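Local structure of lytic Polysaccharide Monooxygenase (Phytophthora infestans, 6Z5Y) at residues S10-V21 / V65-P75; C100-L110 / F130-C138. The protein probably uses a copper ion to cleave plant pectin oxidatively, acting as the secreted monooxygenase domain of a longer protein linked to plant infection. All blocks are in the same frame, centred on the assembly; numbering follows the deposited sequence. Where two conformers were deposited one is given.

From the N terminus the chain leaves strand 4-6 and runs through the surface loop 10-21. After strand 21-23 and helices 36-47 and 56-60, it comes back at 65-75 to close contact 1. That contact fastens two loops on the flank of strand 158-170, next to the copper site of His1, His96 and Tyr164. Contact 2 opens only after contact 1 has closed, so the two lie in series. The chain between its segments holds helix 115-119 and the start of strand 129-130; loop 130-138 then meets the hairpin 100-110 at the other edge of the five-stranded sheet. The contacts do not touch; strands 158-170 and 143-155 link them.

Contact 1 (S10-V21 / V65-P75); sequences SWKASKTNNWVV and VFGEECGFTDP
Thr16 sets its methyl squarely over one face of the Phe72 ring, with CG2 3.4 Å from the ring centroid in a CH-pi contact. The turn of chi1 (176°) puts OG1 anti to the backbone N, where it accepts from Asn18 N in an ST turn, and leaves CG2 to press on the ring. At the rim of the same ring, Trp19 O lies in plane, 3.3 Å from Phe72 CE2; this buried carbonyl has no polar partner in the model. The Trp11 indole takes the Thr73 methyl over a face of its six-membered ring, CZ3 to CG2 3.7 Å, while Phe72 CB meets its edge.

The backbones join in a single bridge between Trp11 and Thr73. Lys12 N donates almost straight to Phe72 O (2.9 Å, 177°), and Asp74 N reaches Ser10 O from above the carbonyl plane. The Lys12 side chain, in the conformer described, bends at its end to bring NZ to Gly71 O at 2.9 Å and Glu69 O at 3.1 Å, with a weak salt bridge to Glu68 OE1. Lys12 and Glu68 each have a second conformer, so these NZ contacts, the weak one to Glu68 above all, may hold for only part of the molecules. Further along, Val20 packs tightly on the type II turn Glu68-Gly71, its CG2 3.5 Å from Gly71 CA.

The loops are then pinned to strand 158-170. Cys70 is disulfide-bonded to Cys167, Lys165 NZ donates to the carbonyls of Phe66 and Glu68, and Val20 and Val21 bond by their backbones to Ala163. Phe66 packs between this strand, Leu150 of strand 143-155 and helix 56-60, while Trp19 meets the ring of the copper ligand His1.

Contact 2 (C100-L110 / F130-C138); sequences CEIWLDDKMVL and FKPVDYSSC
A beta hairpin at the edge of the five-stranded antiparallel sheet, made by strands 100-104 and 107-112, lays Ile102, Leu104, Val109 and Leu110 against Phe130, Val133 and Tyr135. Its tip is a type II' turn from Leu104 to Lys107, and a classic beta bulge, Val109 and Leu110 both facing Ile102, lets both neighbours point toward loop 130-138.

Ile102 CD1 and Leu110 CD1 each come to 3.9 Å from Phe130 CB, and Cys100 SG, disulfide-bonded to Cys115, approaches CE1 of that ring obliquely at 3.7 Å. The ring also meets Tyr119, Phe90 and Phe147, so this end belongs to the aromatic core between the two sheets. Further along, Leu104 crosses Tyr135 at about a right angle, and its CD1 branch does most of the touching: it lies 3.3 Å from Asp134 O, beside Tyr135 CD1, and 3.7 Å from Cys138 SG, a sulfur disulfide-bonded to Cys143. Val109 holds CG1 anti to its carbonyl carbon (chi1 -65°), which leaves CG2 to meet Val133 CG1 at 3.9 Å. Val133 CG1 also sits over a face of the Tyr135 ring, whose OH donates to Thr87 O.

No direct hydrogen bond joins the segments; water does that work. Two waters bridge Val109 O, one to Asp134 N and one to Pro132 O. The fully extended Lys107 chain stops with NZ 4.4 Å from Asp134 OD2, too far for a salt bridge; one water takes Lys107 NZ on to Asp134 O and Ser137 N, and another spans the gap, accepting from Lys107 NZ at 3.1 Å and donating to Asp134 OD2 at 2.6 Å.

Contact 1 (S10-V21 / V65-P75)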
loop_
_atom_site.group_PDB
_atom_site.type_symbol
_atom_site.label_atom_id
_atom_site.label_comp_id
_atom_site.label_asym_id
_atom_site.label_seq_id
_atom_site.Cartn_x
_atom_site.Cartn_y
_atom_site.Cartn_z
ATOM N N SER A 10 -4.457 -14.143 -1.595
ATOM C CA SER A 10 -3.836 -15.471 -1.564
ATOM C C SER A 10 -2.358 -15.274 -1.289
ATOM O O SER A 10 -1.825 -14.196 -1.542
ATOM C CB SER A 10 -4.066 -16.216 -2.874
ATOM O OG SER A 10 -5.457 -16.367 -3.154
ATOM N N TRP A 11 -1.690 -16.331 -0.870
ATOM C CA TRP A 11 -0.298 -16.228 -0.409
ATOM C C TRP A 11 0.585 -17.169 -1.216
ATOM O O TRP A 11 0.187 -18.309 -1.491
ATOM C CB TRP A 11 -0.201 -16.513 1.090
ATOM C CG TRP A 11 -1.086 -15.577 1.849
ATOM C CD1 TRP A 11 -2.370 -15.775 2.264
ATOM C CD2 TRP A 11 -0.783 -14.219 2.198
ATOM N NE1 TRP A 11 -2.868 -14.639 2.857
ATOM C CE2 TRP A 11 -1.908 -13.673 2.853
ATOM C CE3 TRP A 11 0.357 -13.431 2.067
ATOM C CZ2 TRP A 11 -1.910 -12.399 3.387
ATOM C CZ3 TRP A 11 0.340 -12.164 2.605
ATOM C CH2 TRP A 11 -0.786 -11.637 3.236
ATOM N N LYS A 12 1.801 -16.719 -1.519
ATOM C CA LYS A 12 2.758 -17.542 -2.315
ATOM C C LYS A 12 3.498 -18.542 -1.430
ATOM O O LYS A 12 3.482 -19.756 -1.776
ATOM C CB LYS A 12 3.810 -16.657 -2.981
ATOM C CG LYS A 12 3.346 -15.820 -4.159
ATOM C CD LYS A 12 4.517 -15.098 -4.785
ATOM C CE LYS A 12 4.195 -13.785 -5.458
ATOM N NZ LYS A 12 5.185 -12.743 -5.105
ATOM N N ALA A 13 4.151 -18.024 -0.388
ATOM C CA ALA A 13 5.154 -18.727 0.446
ATOM C C ALA A 13 4.680 -18.758 1.889
ATOM O O ALA A 13 4.842 -19.784 2.535
ATOM C CB ALA A 13 6.514 -18.078 0.346
ATOM N N SER A 14 4.119 -17.660 2.390
ATOM C CA SER A 14 3.630 -17.617 3.788
ATOM C C SER A 14 2.530 -16.566 3.926
ATOM O O SER A 14 2.711 -15.473 3.200
ATOM C CB SER A 14 4.784 -17.389 4.757
ATOM O OG SER A 14 5.419 -16.128 4.594
ATOM N N LYS A 15 1.474 -16.893 4.757
ATOM C CA LYS A 15 0.680 -15.709 5.096
ATOM C C LYS A 15 1.471 -14.879 6.088
ATOM O O LYS A 15 1.953 -15.436 7.109
ATOM C CB LYS A 15 -0.587 -16.150 5.806
ATOM C CG LYS A 15 -1.345 -14.974 6.347
ATOM C CD LYS A 15 -2.321 -15.221 7.451
ATOM C CE LYS A 15 -2.577 -13.973 8.272
ATOM N NZ LYS A 15 -3.853 -14.077 9.006
ATOM N N THR A 16 1.616 -13.596 5.824
ATOM C CA THR A 16 2.349 -12.736 6.759
ATOM C C THR A 16 1.909 -11.303 6.524
ATOM O O THR A 16 1.601 -10.906 5.384
ATOM C CB THR A 16 3.865 -12.853 6.573
ATOM O OG1 THR A 16 4.467 -11.896 7.470
ATOM C CG2 THR A 16 4.313 -12.620 5.161
ATOM N N ASN A 17 1.930 -10.522 7.591
ATOM C CA ASN A 17 1.636 -9.067 7.511
ATOM C C ASN A 17 2.908 -8.237 7.381
ATOM O O ASN A 17 2.853 -7.007 7.435
ATOM C CB ASN A 17 0.826 -8.631 8.718
ATOM C CG ASN A 17 1.592 -8.748 10.010
ATOM O OD1 ASN A 17 2.814 -8.940 10.006
ATOM N ND2 ASN A 17 0.907 -8.587 11.126
ATOM N N ASN A 18 4.024 -8.881 7.107
ATOM C CA ASN A 18 5.343 -8.237 7.046
ATOM C C ASN A 18 5.506 -7.348 5.832
ATOM O O ASN A 18 4.934 -7.593 4.774
ATOM C CB ASN A 18 6.414 -9.347 6.999
ATOM C CG ASN A 18 7.759 -9.028 7.584
ATOM O OD1 ASN A 18 7.892 -7.982 8.170
ATOM N ND2 ASN A 18 8.772 -9.859 7.311
ATOM N N TRP A 19 6.434 -6.414 5.985
ATOM C CA TRP A 19 6.975 -5.697 4.853
ATOM C C TRP A 19 7.781 -6.632 3.972
ATOM O O TRP A 19 8.267 -7.702 4.349
ATOM C CB TRP A 19 7.805 -4.506 5.327
ATOM C CG TRP A 19 8.714 -4.747 6.484
ATOM C CD1 TRP A 19 8.493 -4.337 7.762
ATOM C CD2 TRP A 19 10.005 -5.377 6.501
ATOM N NE1 TRP A 19 9.523 -4.669 8.574
ATOM C CE2 TRP A 19 10.477 -5.296 7.821
ATOM C CE3 TRP A 19 10.822 -5.978 5.535
ATOM C CZ2 TRP A 19 11.720 -5.785 8.195
ATOM C CZ3 TRP A 19 12.041 -6.497 5.915
ATOM C CH2 TRP A 19 12.483 -6.412 7.238
ATOM N N VAL A 20 7.921 -6.157 2.730
ATOM C CA VAL A 20 8.729 -6.844 1.693
ATOM C C VAL A 20 10.214 -6.482 1.842
ATOM O O VAL A 20 11.066 -7.363 1.781
ATOM C CB VAL A 20 8.189 -6.500 0.293
ATOM C CG1 VAL A 20 8.964 -7.238 -0.785
ATOM C CG2 VAL A 20 6.702 -6.784 0.188
ATOM N N VAL A 21 10.475 -5.194 1.996
ATOM C CA VAL A 21 11.822 -4.701 2.338
ATOM C C VAL A 21 11.703 -3.617 3.393
ATOM O O VAL A 21 10.640 -2.953 3.523
ATOM C CB VAL A 21 12.579 -4.149 1.125
ATOM C CG1 VAL A 21 12.787 -5.195 0.034
ATOM C CG2 VAL A 21 11.913 -2.931 0.521
ATOM N N VAL A 65 15.347 -2.288 -5.384
ATOM C CA VAL A 65 15.511 -2.161 -3.926
ATOM C C VAL A 65 14.182 -2.323 -3.212
ATOM O O VAL A 65 14.199 -2.504 -1.992
ATOM C CB VAL A 65 16.231 -0.897 -3.452
ATOM C CG1 VAL A 65 17.632 -0.840 -3.989
ATOM C CG2 VAL A 65 15.422 0.353 -3.686
ATOM N N PHE A 66 13.060 -2.271 -3.927
ATOM C CA PHE A 66 11.748 -2.490 -3.295
ATOM C C PHE A 66 11.362 -3.959 -3.285
ATOM O O PHE A 66 10.312 -4.273 -2.711
ATOM C CB PHE A 66 10.689 -1.587 -3.912
ATOM C CG PHE A 66 10.869 -0.177 -3.482
ATOM C CD1 PHE A 66 10.431 0.175 -2.226
ATOM C CD2 PHE A 66 11.514 0.771 -4.239
ATOM C CE1 PHE A 66 10.551 1.464 -1.759
ATOM C CE2 PHE A 66 11.668 2.062 -3.769
ATOM C CZ PHE A 66 11.181 2.402 -2.519
ATOM N N GLY A 67 12.164 -4.845 -3.843
ATOM C CA GLY A 67 11.939 -6.275 -3.684
ATOM C C GLY A 67 10.843 -6.807 -4.577
ATOM O O GLY A 67 10.337 -6.150 -5.488
ATOM N N GLU A 68 10.462 -8.044 -4.292
ATOM C CA GLU A 68 9.602 -8.887 -5.137
ATOM C C GLU A 68 8.290 -8.154 -5.455
ATOM O O GLU A 68 7.594 -7.666 -4.527
ATOM C CB GLU A 68 9.257 -10.164 -4.362
ATOM C CG GLU A 68 10.215 -11.330 -4.494
ATOM C CD GLU A 68 9.517 -12.565 -3.945
ATOM O OE1 GLU A 68 8.466 -12.953 -4.513
ATOM O OE2 GLU A 68 9.983 -13.088 -2.919
ATOM N N GLU A 69 7.873 -8.249 -6.699
ATOM C CA GLU A 69 6.526 -7.865 -7.124
ATOM C C GLU A 69 5.502 -8.641 -6.275
ATOM O O GLU A 69 5.692 -9.805 -6.032
ATOM C CB GLU A 69 6.390 -8.225 -8.622
ATOM C CG GLU A 69 5.145 -7.685 -9.245
ATOM C CD GLU A 69 4.966 -7.910 -10.723
ATOM O OE1 GLU A 69 5.870 -8.487 -11.355
ATOM O OE2 GLU A 69 3.877 -7.560 -11.222
ATOM N N CYS A 70 4.472 -7.954 -5.850
ATOM C CA CYS A 70 3.348 -8.533 -5.107
ATOM C C CYS A 70 3.724 -8.959 -3.689
ATOM O O CYS A 70 2.875 -9.452 -2.954
ATOM C CB CYS A 70 2.694 -9.682 -5.856
ATOM S SG CYS A 70 1.972 -9.138 -7.426
ATOM N N GLY A 71 4.969 -8.746 -3.259
ATOM C CA GLY A 71 5.318 -9.169 -1.898
ATOM C C GLY A 71 5.084 -10.642 -1.703
ATOM O O GLY A 71 5.485 -11.474 -2.528
ATOM N N PHE A 72 4.430 -10.973 -0.594
ATOM C CA PHE A 72 4.132 -12.359 -0.193
ATOM C C PHE A 72 2.841 -12.849 -0.828
ATOM O O PHE A 72 2.519 -14.025 -0.662
ATOM C CB PHE A 72 4.069 -12.438 1.328
ATOM C CG PHE A 72 5.313 -11.995 2.039
ATOM C CD1 PHE A 72 6.339 -12.870 2.283
ATOM C CD2 PHE A 72 5.468 -10.697 2.485
ATOM C CE1 PHE A 72 7.469 -12.456 2.982
ATOM C CE2 PHE A 72 6.592 -10.271 3.161
ATOM C CZ PHE A 72 7.608 -11.158 3.409
ATOM N N THR A 73 2.094 -11.964 -1.472
ATOM C CA THR A 73 0.786 -12.328 -1.997
ATOM C C THR A 73 0.945 -12.920 -3.379
ATOM O O THR A 73 1.897 -12.641 -4.111
ATOM C CB THR A 73 -0.172 -11.131 -2.008
ATOM O OG1 THR A 73 0.284 -10.135 -2.935
ATOM C CG2 THR A 73 -0.362 -10.542 -0.623
ATOM N N ASP A 74 -0.040 -13.728 -3.739
ATOM C CA ASP A 74 -0.016 -14.514 -4.998
ATOM C C ASP A 74 -0.985 -13.944 -6.011
ATOM O O ASP A 74 -2.201 -14.114 -5.879
ATOM C CB ASP A 74 -0.374 -15.958 -4.684
ATOM C CG ASP A 74 -0.262 -16.872 -5.873
ATOM O OD1 ASP A 74 0.203 -16.381 -6.937
ATOM O OD2 ASP A 74 -0.519 -18.078 -5.699
ATOM N N PRO A 75 -0.503 -13.311 -7.082
ATOM C CA PRO A 75 -1.435 -12.786 -8.075
ATOM C C PRO A 75 -2.160 -13.887 -8.839
ATOM O O PRO A 75 -3.179 -13.611 -9.469
ATOM C CB PRO A 75 -0.519 -11.988 -8.993
ATOM C CG PRO A 75 0.824 -12.659 -8.861
ATOM C CD PRO A 75 0.907 -13.081 -7.415
HETATM O O HOH W 1 -3.551 -12.646 -3.807
#

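Contact 2 (C100-L110 / F130-C138)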
loop_
_atom_site.group_PDB
_atom_site.type_symbol
_atom_site.label_atom_id
_atom_site.label_comp_id
_atom_site.label_asym_id
_atom_site.label_seq_id
_atom_site.Cartn_x
_atom_site.Cartn_y
_atom_site.Cartn_z
ATOM N N CYS A 100 -0.125 5.650 0.762
ATOM C CA CYS A 100 -0.578 4.358 0.253
ATOM C C CYS A 100 -1.592 4.602 -0.844
ATOM O O CYS A 100 -2.137 5.712 -1.032
ATOM C CB CYS A 100 -1.077 3.420 1.341
ATOM S SG CYS A 100 -2.781 3.625 1.864
ATOM N N GLU A 101 -1.836 3.543 -1.611
ATOM C CA GLU A 101 -2.727 3.633 -2.757
ATOM C C GLU A 101 -3.191 2.248 -3.157
ATOM O O GLU A 101 -2.545 1.239 -2.880
ATOM C CB GLU A 101 -2.053 4.387 -3.890
ATOM C CG GLU A 101 -0.800 3.711 -4.375
ATOM C CD GLU A 101 0.122 4.624 -5.163
ATOM O OE1 GLU A 101 0.511 5.687 -4.621
ATOM O OE2 GLU A 101 0.525 4.248 -6.263
ATOM N N ILE A 102 -4.322 2.241 -3.841
ATOM C CA ILE A 102 -4.946 1.014 -4.392
ATOM C C ILE A 102 -5.189 1.250 -5.868
ATOM O O ILE A 102 -5.775 2.294 -6.257
ATOM C CB ILE A 102 -6.248 0.677 -3.673
ATOM C CG1 ILE A 102 -6.027 0.444 -2.188
ATOM C CG2 ILE A 102 -6.909 -0.549 -4.308
ATOM C CD1 ILE A 102 -7.284 0.323 -1.353
ATOM N N TRP A 103 -4.797 0.276 -6.671
ATOM C CA TRP A 103 -5.024 0.241 -8.119
ATOM C C TRP A 103 -5.866 -0.966 -8.473
ATOM O O TRP A 103 -5.739 -2.023 -7.845
ATOM C CB TRP A 103 -3.685 0.127 -8.837
ATOM C CG TRP A 103 -2.766 1.290 -8.684
ATOM C CD1 TRP A 103 -2.064 1.655 -7.571
ATOM C CD2 TRP A 103 -2.407 2.209 -9.701
ATOM N NE1 TRP A 103 -1.299 2.757 -7.831
ATOM C CE2 TRP A 103 -1.488 3.119 -9.137
ATOM C CE3 TRP A 103 -2.742 2.341 -11.061
ATOM C CZ2 TRP A 103 -0.873 4.119 -9.880
ATOM C CZ3 TRP A 103 -2.131 3.337 -11.797
ATOM C CH2 TRP A 103 -1.223 4.216 -11.198
ATOM N N LEU A 104 -6.684 -0.827 -9.494
ATOM C CA LEU A 104 -7.387 -1.954 -10.134
ATOM C C LEU A 104 -6.874 -1.995 -11.562
ATOM O O LEU A 104 -7.127 -1.052 -12.350
ATOM C CB LEU A 104 -8.909 -1.765 -10.084
ATOM C CG LEU A 104 -9.484 -1.613 -8.693
ATOM C CD1 LEU A 104 -10.971 -1.390 -8.764
ATOM C CD2 LEU A 104 -9.175 -2.804 -7.803
ATOM N N ASP A 105 -6.055 -2.975 -11.874
ATOM C CA ASP A 105 -5.220 -2.929 -13.086
ATOM C C ASP A 105 -4.549 -1.555 -13.129
ATOM O O ASP A 105 -3.890 -1.167 -12.138
ATOM C CB ASP A 105 -5.998 -3.383 -14.322
ATOM C CG ASP A 105 -6.516 -4.813 -14.178
ATOM O OD1 ASP A 105 -5.773 -5.620 -13.614
ATOM O OD2 ASP A 105 -7.623 -5.081 -14.698
ATOM N N ASP A 106 -4.647 -0.856 -14.238
ATOM C CA ASP A 106 -3.954 0.428 -14.467
ATOM C C ASP A 106 -4.797 1.652 -14.060
ATOM O O ASP A 106 -4.413 2.740 -14.423
ATOM C CB ASP A 106 -3.471 0.516 -15.906
ATOM C CG ASP A 106 -4.532 0.233 -16.949
ATOM O OD1 ASP A 106 -5.725 0.135 -16.566
ATOM O OD2 ASP A 106 -4.172 0.089 -18.139
ATOM N N LYS A 107 -5.819 1.443 -13.253
ATOM C CA LYS A 107 -6.633 2.556 -12.724
ATOM C C LYS A 107 -6.324 2.738 -11.255
ATOM O O LYS A 107 -6.567 1.824 -10.442
ATOM C CB LYS A 107 -8.102 2.233 -12.912
ATOM C CG LYS A 107 -9.050 3.340 -12.489
ATOM C CD LYS A 107 -10.493 2.934 -12.665
ATOM C CE LYS A 107 -11.517 3.942 -12.227
ATOM N NZ LYS A 107 -12.894 3.439 -12.458
ATOM N N MET A 108 -5.822 3.875 -10.878
ATOM C CA MET A 108 -5.634 4.192 -9.449
ATOM C C MET A 108 -7.010 4.583 -8.889
ATOM O O MET A 108 -7.613 5.557 -9.366
ATOM C CB MET A 108 -4.600 5.290 -9.200
ATOM C CG MET A 108 -4.040 5.263 -7.767
ATOM S SD MET A 108 -2.817 6.544 -7.382
ATOM C CE MET A 108 -3.876 7.974 -7.592
ATOM N N VAL A 109 -7.503 3.835 -7.956
ATOM C CA VAL A 109 -8.846 4.039 -7.394
ATOM C C VAL A 109 -8.821 4.669 -6.021
ATOM O O VAL A 109 -9.874 5.172 -5.607
ATOM C CB VAL A 109 -9.660 2.746 -7.398
ATOM C CG1 VAL A 109 -9.925 2.294 -8.828
ATOM C CG2 VAL A 109 -9.031 1.629 -6.591
ATOM N N LEU A 110 -7.715 4.684 -5.326
ATOM C CA LEU A 110 -7.634 5.319 -4.010
ATOM C C LEU A 110 -6.186 5.710 -3.783
ATOM O O LEU A 110 -5.266 4.949 -4.128
ATOM C CB LEU A 110 -8.147 4.374 -2.923
ATOM C CG LEU A 110 -8.014 4.906 -1.494
ATOM C CD1 LEU A 110 -9.228 4.534 -0.672
ATOM C CD2 LEU A 110 -6.739 4.410 -0.791
ATOM N N PHE A 130 -10.350 1.342 3.949
ATOM C CA PHE A 130 -10.057 2.222 2.797
ATOM C C PHE A 130 -11.356 2.491 2.057
ATOM O O PHE A 130 -12.060 1.550 1.694
ATOM C CB PHE A 130 -9.084 1.532 1.855
ATOM C CG PHE A 130 -7.768 1.163 2.497
ATOM C CD1 PHE A 130 -6.783 2.088 2.728
ATOM C CD2 PHE A 130 -7.534 -0.147 2.894
ATOM C CE1 PHE A 130 -5.595 1.726 3.359
ATOM C CE2 PHE A 130 -6.353 -0.516 3.515
ATOM C CZ PHE A 130 -5.397 0.425 3.754
ATOM N N LYS A 131 -11.634 3.767 1.813
ATOM C CA LYS A 131 -12.818 4.176 1.066
ATOM C C LYS A 131 -12.594 5.578 0.540
ATOM O O LYS A 131 -11.810 6.350 1.083
ATOM C CB LYS A 131 -13.935 4.208 2.071
ATOM C CG LYS A 131 -13.982 5.443 2.985
ATOM C CD LYS A 131 -12.882 5.642 4.040
ATOM C CE LYS A 131 -13.249 6.760 5.008
ATOM N NZ LYS A 131 -12.112 7.220 5.854
ATOM N N PRO A 132 -13.277 5.921 -0.559
ATOM C CA PRO A 132 -14.106 5.047 -1.394
ATOM C C PRO A 132 -13.264 4.230 -2.372
ATOM O O PRO A 132 -12.223 4.698 -2.829
ATOM C CB PRO A 132 -14.986 6.027 -2.185
ATOM C CG PRO A 132 -14.048 7.259 -2.344
ATOM C CD PRO A 132 -13.249 7.302 -1.068
ATOM N N VAL A 133 -13.722 3.022 -2.663
ATOM C CA VAL A 133 -13.092 2.158 -3.686
ATOM C C VAL A 133 -14.186 1.731 -4.656
ATOM O O VAL A 133 -15.079 0.974 -4.281
ATOM C CB VAL A 133 -12.385 0.943 -3.065
ATOM C CG1 VAL A 133 -11.722 0.092 -4.161
ATOM C CG2 VAL A 133 -11.375 1.357 -1.991
ATOM N N ASP A 134 -14.088 2.204 -5.883
ATOM C CA ASP A 134 -15.036 1.859 -6.941
ATOM C C ASP A 134 -14.466 0.665 -7.703
ATOM O O ASP A 134 -13.452 0.818 -8.409
ATOM C CB ASP A 134 -15.224 3.070 -7.831
ATOM C CG ASP A 134 -16.167 2.835 -8.993
ATOM O OD1 ASP A 134 -16.722 1.746 -9.132
ATOM O OD2 ASP A 134 -16.342 3.775 -9.799
ATOM N N TYR A 135 -15.067 -0.501 -7.577
ATOM C CA TYR A 135 -14.635 -1.722 -8.249
ATOM C C TYR A 135 -15.289 -1.927 -9.600
ATOM O O TYR A 135 -15.091 -2.987 -10.228
ATOM C CB TYR A 135 -14.938 -2.933 -7.371
ATOM C CG TYR A 135 -14.185 -2.970 -6.072
ATOM C CD1 TYR A 135 -12.894 -3.462 -6.008
ATOM C CD2 TYR A 135 -14.776 -2.545 -4.887
ATOM C CE1 TYR A 135 -12.205 -3.529 -4.815
ATOM C CE2 TYR A 135 -14.091 -2.590 -3.687
ATOM C CZ TYR A 135 -12.806 -3.112 -3.641
ATOM O OH TYR A 135 -12.125 -3.223 -2.471
ATOM N N SER A 136 -16.050 -0.958 -10.101
ATOM C CA SER A 136 -16.849 -1.209 -11.312
ATOM C C SER A 136 -16.028 -1.595 -12.531
ATOM O O SER A 136 -16.531 -2.375 -13.365
ATOM C CB SER A 136 -17.720 -0.034 -11.652
ATOM O OG SER A 136 -16.977 1.150 -11.880
ATOM N N SER A 137 -14.804 -1.098 -12.647
ATOM C CA SER A 137 -13.965 -1.416 -13.815
ATOM C C SER A 137 -13.616 -2.904 -13.859
ATOM O O SER A 137 -13.228 -3.371 -14.922
ATOM C CB SER A 137 -12.763 -0.523 -13.862
ATOM O OG SER A 137 -11.895 -0.719 -12.751
ATOM N N CYS A 138 -13.751 -3.600 -12.752
ATOM C CA CYS A 138 -13.409 -5.044 -12.675
ATOM C C CYS A 138 -14.500 -5.917 -13.298
ATOM O O CYS A 138 -14.269 -7.122 -13.452
ATOM C CB CYS A 138 -13.207 -5.468 -11.243
ATOM S SG CYS A 138 -11.914 -4.507 -10.444
HETATM O O HOH W 2 -9.477 -1.068 -13.908
HETATM O O HOH W 3 -13.232 0.877 -11.080
HETATM O O HOH W 4 -14.407 5.381 -10.570
HETATM O O HOH W 5 -12.488 4.604 -6.450
HETATM O O HOH W 6 -10.885 6.868 -3.699
#